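Local atomic coordinates of structural polyprotein, VP1 (Israeli acute paralysis virus, PDB entry 5CDD), a protein that probably serves as a structural building block of the viral capsid, packing with further copies of itself and with the other coat proteins into a pentamer. Residues 48-53 with 178-183; 110-115 with 141-146; 116-121 with 159-164. One frame throughout, in Å; residues are numbered along the deposited sequence.

Contact 1: 48-53 with 178-183; sequences TITDNW and QIVARA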
loop_
_atom_site.group_PDB
_atom_site.type_symbol
_atom_site.label_atom_id
_atom_site.label_comp_id
_atom_site.label_asym_id
_atom_site.label_seq_id
_atom_site.Cartn_x
_atom_site.Cartn_y
_atom_site.Cartn_z
ATOM N N THR A 48 12.273 27.215 -29.456
ATOM C CA THR A 48 12.257 27.153 -30.912
ATOM C C THR A 48 13.544 27.705 -31.508
ATOM O O THR A 48 14.107 28.675 -31.002
ATOM C CB THR A 48 11.061 27.936 -31.509
ATOM O OG1 THR A 48 11.175 29.324 -31.178
ATOM C CG2 THR A 48 9.750 27.400 -30.962
ATOM N N ILE A 49 14.015 27.068 -32.575
ATOM C CA ILE A 49 15.223 27.507 -33.258
ATOM C C ILE A 49 14.857 27.988 -34.652
ATOM O O ILE A 49 15.666 28.593 -35.343
ATOM C CB ILE A 49 16.256 26.371 -33.367
ATOM C CG1 ILE A 49 15.634 25.155 -34.064
ATOM C CG2 ILE A 49 16.750 26.004 -31.988
ATOM C CD1 ILE A 49 16.580 23.975 -34.242
ATOM N N THR A 50 13.623 27.706 -35.054
ATOM C CA THR A 50 13.109 28.117 -36.355
ATOM C C THR A 50 11.598 27.955 -36.363
ATOM O O THR A 50 11.082 26.877 -36.076
ATOM C CB THR A 50 13.706 27.279 -37.514
ATOM O OG1 THR A 50 13.193 27.760 -38.762
ATOM C CG2 THR A 50 13.338 25.815 -37.369
ATOM N N ASP A 51 10.885 29.031 -36.674
ATOM C CA ASP A 51 9.432 28.972 -36.709
ATOM C C ASP A 51 8.963 28.414 -38.042
ATOM O O ASP A 51 7.765 28.316 -38.293
ATOM C CB ASP A 51 8.835 30.365 -36.492
ATOM C CG ASP A 51 9.193 30.949 -35.135
ATOM O OD1 ASP A 51 8.714 30.420 -34.107
ATOM O OD2 ASP A 51 9.956 31.938 -35.097
ATOM N N ASN A 52 9.908 28.047 -38.902
ATOM C CA ASN A 52 9.541 27.507 -40.204
ATOM C C ASN A 52 10.688 26.801 -40.915
ATOM O O ASN A 52 11.575 27.445 -41.472
ATOM C CB ASN A 52 9.004 28.626 -41.097
ATOM C CG ASN A 52 8.186 28.098 -42.256
ATOM O OD1 ASN A 52 7.173 27.431 -42.054
ATOM N ND2 ASN A 52 8.616 28.396 -43.476
ATOM N N TRP A 53 10.662 25.475 -40.901
ATOM C CA TRP A 53 11.699 24.694 -41.557
ATOM C C TRP A 53 11.096 24.036 -42.790
ATOM O O TRP A 53 10.334 23.075 -42.686
ATOM C CB TRP A 53 12.248 23.635 -40.601
ATOM C CG TRP A 53 13.496 22.975 -41.098
ATOM C CD1 TRP A 53 14.521 23.570 -41.779
ATOM C CD2 TRP A 53 13.887 21.610 -40.900
ATOM N NE1 TRP A 53 15.524 22.662 -42.017
ATOM C CE2 TRP A 53 15.163 21.451 -41.488
ATOM C CE3 TRP A 53 13.284 20.506 -40.281
ATOM C CZ2 TRP A 53 15.849 20.229 -41.475
ATOM C CZ3 TRP A 53 13.967 19.291 -40.268
ATOM C CH2 TRP A 53 15.237 19.165 -40.862
ATOM N N GLN A 178 7.690 22.870 -40.739
ATOM C CA GLN A 178 7.408 22.763 -39.314
ATOM C C GLN A 178 8.187 23.717 -38.427
ATOM O O GLN A 178 9.200 24.290 -38.832
ATOM C CB GLN A 178 7.675 21.334 -38.826
ATOM C CG GLN A 178 7.456 20.256 -39.872
ATOM C CD GLN A 178 8.713 19.945 -40.664
ATOM O OE1 GLN A 178 9.432 20.843 -41.100
ATOM N NE2 GLN A 178 8.976 18.663 -40.861
ATOM N N ILE A 179 7.687 23.880 -37.207
ATOM C CA ILE A 179 8.333 24.718 -36.211
ATOM C C ILE A 179 9.256 23.757 -35.473
ATOM O O ILE A 179 8.806 22.741 -34.943
ATOM C CB ILE A 179 7.318 25.302 -35.211
ATOM C CG1 ILE A 179 6.268 26.133 -35.954
ATOM C CG2 ILE A 179 8.041 26.157 -34.190
ATOM C CD1 ILE A 179 5.136 26.627 -35.079
ATOM N N VAL A 180 10.545 24.065 -35.454
ATOM C CA VAL A 180 11.501 23.194 -34.793
ATOM C C VAL A 180 11.974 23.746 -33.453
ATOM O O VAL A 180 12.418 24.891 -33.356
ATOM C CB VAL A 180 12.729 22.943 -35.695
ATOM C CG1 VAL A 180 13.648 21.921 -35.052
ATOM C CG2 VAL A 180 12.277 22.468 -37.066
ATOM N N ALA A 181 11.864 22.917 -32.420
ATOM C CA ALA A 181 12.289 23.286 -31.076
ATOM C C ALA A 181 13.206 22.179 -30.572
ATOM O O ALA A 181 12.927 20.999 -30.780
ATOM C CB ALA A 181 11.082 23.422 -30.166
ATOM N N ARG A 182 14.301 22.552 -29.917
ATOM C CA ARG A 182 15.233 21.554 -29.411
ATOM C C ARG A 182 15.647 21.775 -27.963
ATOM O O ARG A 182 15.288 22.772 -27.335
ATOM C CB ARG A 182 16.493 21.513 -30.277
ATOM C CG ARG A 182 17.334 22.771 -30.191
ATOM C CD ARG A 182 18.656 22.602 -30.910
ATOM N NE ARG A 182 19.442 23.831 -30.877
ATOM C CZ ARG A 182 20.650 23.963 -31.413
ATOM N NH1 ARG A 182 21.222 22.935 -32.026
ATOM N NH2 ARG A 182 21.284 25.127 -31.340
ATOM N N ALA A 183 16.416 20.820 -27.455
ATOM C CA ALA A 183 16.933 20.837 -26.093
ATOM C C ALA A 183 17.851 19.629 -25.991
ATOM O O ALA A 183 17.909 18.815 -26.913
ATOM C CB ALA A 183 15.794 20.716 -25.090
#
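Ile49 lays its side chain across two residues of 178-183. Its CD1 meets Val180 CG1 at 3.7 Å, while its CG2 branch rests on Arg182 NE at 3.6 Å, Ile49 and Arg182 crossing at about a right angle. The arginine chain is extended from CG to NE and runs on past the isoleucine to salt bridges with Asp76 and Asp71. Thr50 comes at Val180 from beside Ile49: with OG1 anti to the backbone N (chi1 -178°), its methyl CG2 is left to touch Val180 CB and CG2. Ile49 and Thr50 both stand opposite Val180 in the backbone pairing, a classic beta bulge between antiparallel strands 47-55 and 176-184 in the curled sheet of the capsid beta-sandwich. Ile49 N donates to Val180 O at 2.8 Å, and Val180 N to Thr50 O at 2.9 Å. A second bulge follows before Trp53, whose N reaches Gln178 O at 2.8 Å. Trp53 shares the face of Thr50 and Val180, and its CB sits 3.7 Å from Val180 CG2, with Phe96 touching both side chains. On the other face, Thr48 and Ile179 lie side by side, CG2 to CG2 at 3.9 Å, where Arg111 of a neighbouring copy packs on both.

Contact 2: 110-115 with 141-146; sequences IRSFLM and HEVEVP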
loop_
_atom_site.group_PDB
_atom_site.type_symbol
_atom_site.label_atom_id
_atom_site.label_comp_id
_atom_site.label_asym_id
_atom_site.label_seq_id
_atom_site.Cartn_x
_atom_site.Cartn_y
_atom_site.Cartn_z
ATOM N N ILE A 110 6.138 11.134 -40.831
ATOM C CA ILE A 110 7.481 11.627 -40.551
ATOM C C ILE A 110 8.355 10.522 -39.968
ATOM O O ILE A 110 7.976 9.869 -39.000
ATOM C CB ILE A 110 7.443 12.793 -39.538
ATOM C CG1 ILE A 110 6.466 13.877 -40.009
ATOM C CG2 ILE A 110 8.837 13.360 -39.355
ATOM C CD1 ILE A 110 6.853 14.555 -41.300
ATOM N N ARG A 111 9.524 10.321 -40.565
ATOM C CA ARG A 111 10.471 9.305 -40.110
ATOM C C ARG A 111 11.766 9.987 -39.679
ATOM O O ARG A 111 12.218 10.935 -40.319
ATOM C CB ARG A 111 10.789 8.320 -41.240
ATOM C CG ARG A 111 9.624 7.472 -41.722
ATOM C CD ARG A 111 9.394 6.269 -40.820
ATOM N NE ARG A 111 10.478 5.283 -40.874
ATOM C CZ ARG A 111 10.790 4.555 -41.945
ATOM N NH1 ARG A 111 10.109 4.694 -43.074
ATOM N NH2 ARG A 111 11.776 3.668 -41.881
ATOM N N SER A 112 12.360 9.508 -38.593
ATOM C CA SER A 112 13.619 10.064 -38.111
ATOM C C SER A 112 14.586 8.917 -37.831
ATOM O O SER A 112 14.205 7.898 -37.257
ATOM C CB SER A 112 13.398 10.906 -36.849
ATOM O OG SER A 112 12.768 10.159 -35.827
ATOM N N PHE A 113 15.833 9.085 -38.255
ATOM C CA PHE A 113 16.854 8.060 -38.074
ATOM C C PHE A 113 18.096 8.652 -37.424
ATOM O O PHE A 113 18.145 9.839 -37.103
ATOM C CB PHE A 113 17.263 7.479 -39.431
ATOM C CG PHE A 113 16.111 7.037 -40.284
ATOM C CD1 PHE A 113 15.621 5.738 -40.200
ATOM C CD2 PHE A 113 15.516 7.921 -41.177
ATOM C CE1 PHE A 113 14.555 5.324 -40.998
ATOM C CE2 PHE A 113 14.451 7.520 -41.977
ATOM C CZ PHE A 113 13.969 6.218 -41.887
ATOM N N LEU A 114 19.100 7.804 -37.238
ATOM C CA LEU A 114 20.371 8.228 -36.677
ATOM C C LEU A 114 21.355 8.304 -37.833
ATOM O O LEU A 114 21.130 7.719 -38.894
ATOM C CB LEU A 114 20.895 7.217 -35.654
ATOM C CG LEU A 114 20.310 7.195 -34.243
ATOM C CD1 LEU A 114 20.990 6.096 -33.445
ATOM C CD2 LEU A 114 20.518 8.543 -33.571
ATOM N N MET A 115 22.444 9.031 -37.626
ATOM C CA MET A 115 23.471 9.152 -38.643
ATOM C C MET A 115 24.655 9.898 -38.059
ATOM O O MET A 115 24.488 10.868 -37.325
ATOM C CB MET A 115 22.928 9.873 -39.877
ATOM C CG MET A 115 22.702 11.349 -39.702
ATOM S SD MET A 115 23.745 12.211 -40.876
ATOM C CE MET A 115 22.916 11.820 -42.422
ATOM N N HIS A 141 6.322 15.687 -33.642
ATOM C CA HIS A 141 7.241 14.563 -33.786
ATOM C C HIS A 141 8.383 14.768 -32.796
ATOM O O HIS A 141 9.271 15.594 -33.018
ATOM C CB HIS A 141 7.768 14.508 -35.224
ATOM C CG HIS A 141 8.581 13.289 -35.537
ATOM N ND1 HIS A 141 9.925 13.192 -35.243
ATOM C CD2 HIS A 141 8.242 12.120 -36.130
ATOM C CE1 HIS A 141 10.378 12.018 -35.645
ATOM N NE2 HIS A 141 9.378 11.348 -36.187
ATOM N N GLU A 142 8.340 14.023 -31.697
ATOM C CA GLU A 142 9.348 14.116 -30.646
ATOM C C GLU A 142 10.315 12.936 -30.689
ATOM O O GLU A 142 9.903 11.780 -30.595
ATOM C CB GLU A 142 8.651 14.178 -29.285
ATOM C CG GLU A 142 7.823 15.439 -29.083
ATOM C CD GLU A 142 6.839 15.325 -27.934
ATOM O OE1 GLU A 142 5.745 14.763 -28.144
ATOM O OE2 GLU A 142 7.160 15.789 -26.818
ATOM N N VAL A 143 11.603 13.233 -30.823
ATOM C CA VAL A 143 12.621 12.192 -30.900
ATOM C C VAL A 143 13.898 12.582 -30.145
ATOM O O VAL A 143 14.228 13.762 -30.029
ATOM C CB VAL A 143 12.963 11.885 -32.383
ATOM C CG1 VAL A 143 13.532 13.124 -33.053
ATOM C CG2 VAL A 143 13.936 10.724 -32.472
ATOM N N GLU A 144 14.609 11.582 -29.633
ATOM C CA GLU A 144 15.836 11.824 -28.885
ATOM C C GLU A 144 17.029 11.096 -29.492
ATOM O O GLU A 144 16.918 9.943 -29.910
ATOM C CB GLU A 144 15.669 11.372 -27.437
ATOM C CG GLU A 144 16.850 11.705 -26.549
ATOM C CD GLU A 144 16.751 11.049 -25.190
ATOM O OE1 GLU A 144 15.651 11.073 -24.596
ATOM O OE2 GLU A 144 17.774 10.517 -24.713
ATOM N N VAL A 145 18.170 11.774 -29.526
ATOM C CA VAL A 145 19.393 11.201 -30.071
ATOM C C VAL A 145 20.356 10.890 -28.929
ATOM O O VAL A 145 20.859 11.795 -28.268
ATOM C CB VAL A 145 20.076 12.181 -31.044
ATOM C CG1 VAL A 145 21.365 11.580 -31.571
ATOM C CG2 VAL A 145 19.136 12.511 -32.187
ATOM N N PRO A 146 20.616 9.597 -28.676
ATOM C CA PRO A 146 21.528 9.198 -27.601
ATOM C C PRO A 146 22.934 9.710 -27.883
ATOM O O PRO A 146 23.229 10.143 -28.998
ATOM C CB PRO A 146 21.467 7.673 -27.640
ATOM C CG PRO A 146 20.116 7.395 -28.206
ATOM C CD PRO A 146 20.015 8.412 -29.309
#
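Two facing sheets of the jelly-roll beta-sandwich, the fold of picorna-like capsid proteins, meet here through Ile110, Ser112 and Leu114 on one side and His141, Val143 and Val145 on the other. Strand 110-116 belongs to the four-stranded sheet and strand 140-145 to the curled one. The two segments run almost exactly parallel, 6° apart, with their axes 8.6 Å from each other at closest approach, so side chains rather than backbone bonds fill the gap. Every second residue takes part, giving the pairs Ile110 with His141, Ser112 with Val143 and Leu114 with Val145.

His141 carries the largest share. Its CG lies anti to the backbone N (chi1 -172°), which sends the imidazole across to the opposite sheet. Ile110 CG2 sits over one face of that ring, 3.8 Å from its centroid and 22° off the normal, a CH-pi contact displaced toward CD2. Ser112 meets the same ring at its edge: OG lies in the ring plane beside CE1, at 3.0 Å. The same OG also touches CG2 of Val143, two residues further on from His141, at 3.6 Å. The ring of His131 meets His141 as well.

On strand 140-145, Glu142 and Glu144 leave the backbone away from strand 110-116, and their carboxylates form salt bridges with Lys95 and Arg93 respectively. Val143 and Glu144 also pair with a parallel strand of another capsid protein chain, which carries the sheet across the interface.

At the far end the contact is purely aliphatic. Leu114 and Val145 slide past each other in opposite directions, with CD2 of the leucine 3.7 Å from CG1 of the valine, and the same Leu114 CD2 lies 4.3 Å from Pro146 CD.

Contact 3: 116-121 with 159-164; sequences PRNYSA and TSDKGY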
loop_
_atom_site.group_PDB
_atom_site.type_symbol
_atom_site.label_atom_id
_atom_site.label_comp_id
_atom_site.label_asym_id
_atom_site.label_seq_id
_atom_site.Cartn_x
_atom_site.Cartn_y
_atom_site.Cartn_z
ATOM N N PRO A 116 25.874 9.435 -38.361
ATOM C CA PRO A 116 27.101 10.056 -37.865
ATOM C C PRO A 116 27.095 11.554 -38.116
ATOM O O PRO A 116 26.780 12.007 -39.212
ATOM C CB PRO A 116 28.183 9.338 -38.656
ATOM C CG PRO A 116 27.605 7.960 -38.828
ATOM C CD PRO A 116 26.182 8.279 -39.221
ATOM N N ARG A 117 27.447 12.319 -37.092
ATOM C CA ARG A 117 27.468 13.765 -37.205
ATOM C C ARG A 117 28.307 14.224 -38.390
ATOM O O ARG A 117 29.435 13.773 -38.581
ATOM C CB ARG A 117 28.003 14.380 -35.915
ATOM C CG ARG A 117 27.920 15.891 -35.865
ATOM C CD ARG A 117 28.163 16.384 -34.454
ATOM N NE ARG A 117 27.117 15.924 -33.550
ATOM C CZ ARG A 117 25.845 16.298 -33.638
ATOM N NH1 ARG A 117 25.467 17.139 -34.591
ATOM N NH2 ARG A 117 24.949 15.830 -32.779
ATOM N N ASN A 118 27.729 15.116 -39.189
ATOM C CA ASN A 118 28.378 15.682 -40.364
ATOM C C ASN A 118 28.516 14.757 -41.564
ATOM O O ASN A 118 29.331 15.003 -42.451
ATOM C CB ASN A 118 29.742 16.257 -39.992
ATOM C CG ASN A 118 29.632 17.418 -39.028
ATOM O OD1 ASN A 118 28.907 18.384 -39.276
ATOM N ND2 ASN A 118 30.352 17.331 -37.917
ATOM N N TYR A 119 27.726 13.691 -41.586
ATOM C CA TYR A 119 27.723 12.762 -42.710
ATOM C C TYR A 119 26.620 13.281 -43.624
ATOM O O TYR A 119 25.748 14.029 -43.179
ATOM C CB TYR A 119 27.357 11.352 -42.246
ATOM C CG TYR A 119 28.522 10.413 -42.022
ATOM C CD1 TYR A 119 29.645 10.811 -41.294
ATOM C CD2 TYR A 119 28.473 9.098 -42.489
ATOM C CE1 TYR A 119 30.690 9.917 -41.033
ATOM C CE2 TYR A 119 29.508 8.198 -42.235
ATOM C CZ TYR A 119 30.611 8.611 -41.507
ATOM O OH TYR A 119 31.625 7.712 -41.244
ATOM N N SER A 120 26.652 12.908 -44.898
ATOM C CA SER A 120 25.607 13.349 -45.813
ATOM C C SER A 120 24.603 12.215 -45.981
ATOM O O SER A 120 24.963 11.041 -45.933
ATOM C CB SER A 120 26.197 13.750 -47.166
ATOM O OG SER A 120 26.937 12.691 -47.740
ATOM N N ALA A 121 23.339 12.573 -46.168
ATOM C CA ALA A 121 22.275 11.590 -46.317
ATOM C C ALA A 121 22.591 10.467 -47.299
ATOM O O ALA A 121 22.098 9.349 -47.151
ATOM C CB ALA A 121 20.988 12.289 -46.730
ATOM N N THR A 159 35.778 21.739 -35.997
ATOM C CA THR A 159 35.930 21.696 -37.445
ATOM C C THR A 159 36.475 20.346 -37.910
ATOM O O THR A 159 36.681 20.133 -39.104
ATOM C CB THR A 159 36.878 22.813 -37.935
ATOM O OG1 THR A 159 38.177 22.629 -37.359
ATOM C CG2 THR A 159 36.342 24.179 -37.531
ATOM N N SER A 160 36.693 19.434 -36.967
ATOM C CA SER A 160 37.230 18.116 -37.295
ATOM C C SER A 160 36.292 16.951 -36.985
ATOM O O SER A 160 36.580 15.809 -37.348
ATOM C CB SER A 160 38.559 17.897 -36.565
ATOM O OG SER A 160 38.378 17.873 -35.158
ATOM N N ASP A 161 35.175 17.231 -36.318
ATOM C CA ASP A 161 34.221 16.178 -35.977
ATOM C C ASP A 161 33.619 15.575 -37.240
ATOM O O ASP A 161 32.758 16.179 -37.880
ATOM C CB ASP A 161 33.088 16.730 -35.106
ATOM C CG ASP A 161 32.182 15.632 -34.557
ATOM O OD1 ASP A 161 31.832 14.694 -35.306
ATOM O OD2 ASP A 161 31.808 15.716 -33.371
ATOM N N LYS A 162 34.075 14.382 -37.600
ATOM C CA LYS A 162 33.555 13.708 -38.779
ATOM C C LYS A 162 33.061 12.320 -38.416
ATOM O O LYS A 162 33.773 11.332 -38.583
ATOM C CB LYS A 162 34.631 13.602 -39.860
ATOM C CG LYS A 162 34.194 12.823 -41.103
ATOM C CD LYS A 162 33.105 13.537 -41.893
ATOM C CE LYS A 162 32.678 12.704 -43.093
ATOM N NZ LYS A 162 31.737 13.429 -43.985
ATOM N N GLY A 163 31.833 12.256 -37.913
ATOM C CA GLY A 163 31.254 10.982 -37.539
ATOM C C GLY A 163 31.771 10.446 -36.220
ATOM O O GLY A 163 31.831 9.234 -36.034
ATOM N N TYR A 164 32.148 11.336 -35.305
ATOM C CA TYR A 164 32.648 10.910 -33.999
ATOM C C TYR A 164 31.492 10.502 -33.094
ATOM O O TYR A 164 31.599 9.551 -32.319
ATOM C CB TYR A 164 33.448 12.029 -33.326
ATOM C CG TYR A 164 34.742 12.375 -34.032
ATOM C CD1 TYR A 164 35.484 11.391 -34.690
ATOM C CD2 TYR A 164 35.243 13.679 -34.018
ATOM C CE1 TYR A 164 36.691 11.694 -35.318
ATOM C CE2 TYR A 164 36.452 13.995 -34.643
ATOM C CZ TYR A 164 37.170 12.999 -35.291
ATOM O OH TYR A 164 38.364 13.302 -35.912
#
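Three hydrogen bonds tie Arg117 and Asn118 to Asp161, Lys162 and Gly163, each using a main-chain carbonyl as acceptor. Gly163 N donates to Arg117 O at 2.9 Å. Asn118 gives a bond in the opposite direction: its CG is anti to the carbonyl carbon (chi1 -64°), and the amide ND2 reaches Asp161 O at 2.7 Å, tilted out of both the carbonyl and the amide planes. The third runs the same way as the first: Lys162 starts out pointing away, but its chain bends at chi2 and brings NZ back to Asn118 O at 3.3 Å. NZ also makes a weak, long ion pair with Glu123. Gly163 O, for its part, is hydrogen-bonded by Tyr132 of another capsid protein chain.

Both acceptors Arg117 O and Asn118 O, and the donor Asn118 ND2, belong to a type II beta turn, Pro116 to Tyr119, closed by Tyr119 N to Pro116 O at 3.1 Å. It follows directly on strand 110-116 of the jelly-roll sandwich, and the loop between strands 154-155 and 166-172 lies against it. The middle peptide of the turn presents Arg117 O to that loop.

The apolar contacts centre on Gly163, whose phi of 77° by itself favours glycine. Its CA packs 3.7 Å from Pro116 CB and equally close to Tyr119 CE1. Pro116 CB also covers the centre of one face of the Tyr119 ring, while Lys162 CE meets that ring at CE1 and CD1, its chain crossing the tyrosine at about a right angle.

Of the charged groups, Arg117 lays its aliphatic part on Asp161, CD being 3.9 Å from OD2, with guanidinium and carboxylate planes turned 85° from each other. The arginine NE takes Asp165 as its salt-bridge partner instead.

How the contacts relate
All three contacts lie in one jelly-roll sandwich. Contact 1 joins two strands within the curled sheet. Contact 2 spans the gap from that sheet, through strand 140-145, to the four-stranded one, and contact 3 ties loops at the end of strand 110-116. Contact 1 encloses the other two along the chain, whereas contacts 2 and 3 alternate their segments. Centres of contacts 1 and 2 are about 15 Å apart, of 2 and 3 about 16 Å, of 1 and 3 about 22 Å. Only contacts 2 and 3 touch, Met115 CE packing 3.8 Å from Ala121 N. All three contacts also meet other chains of the assembly, so the same framework borders the intersubunit interfaces.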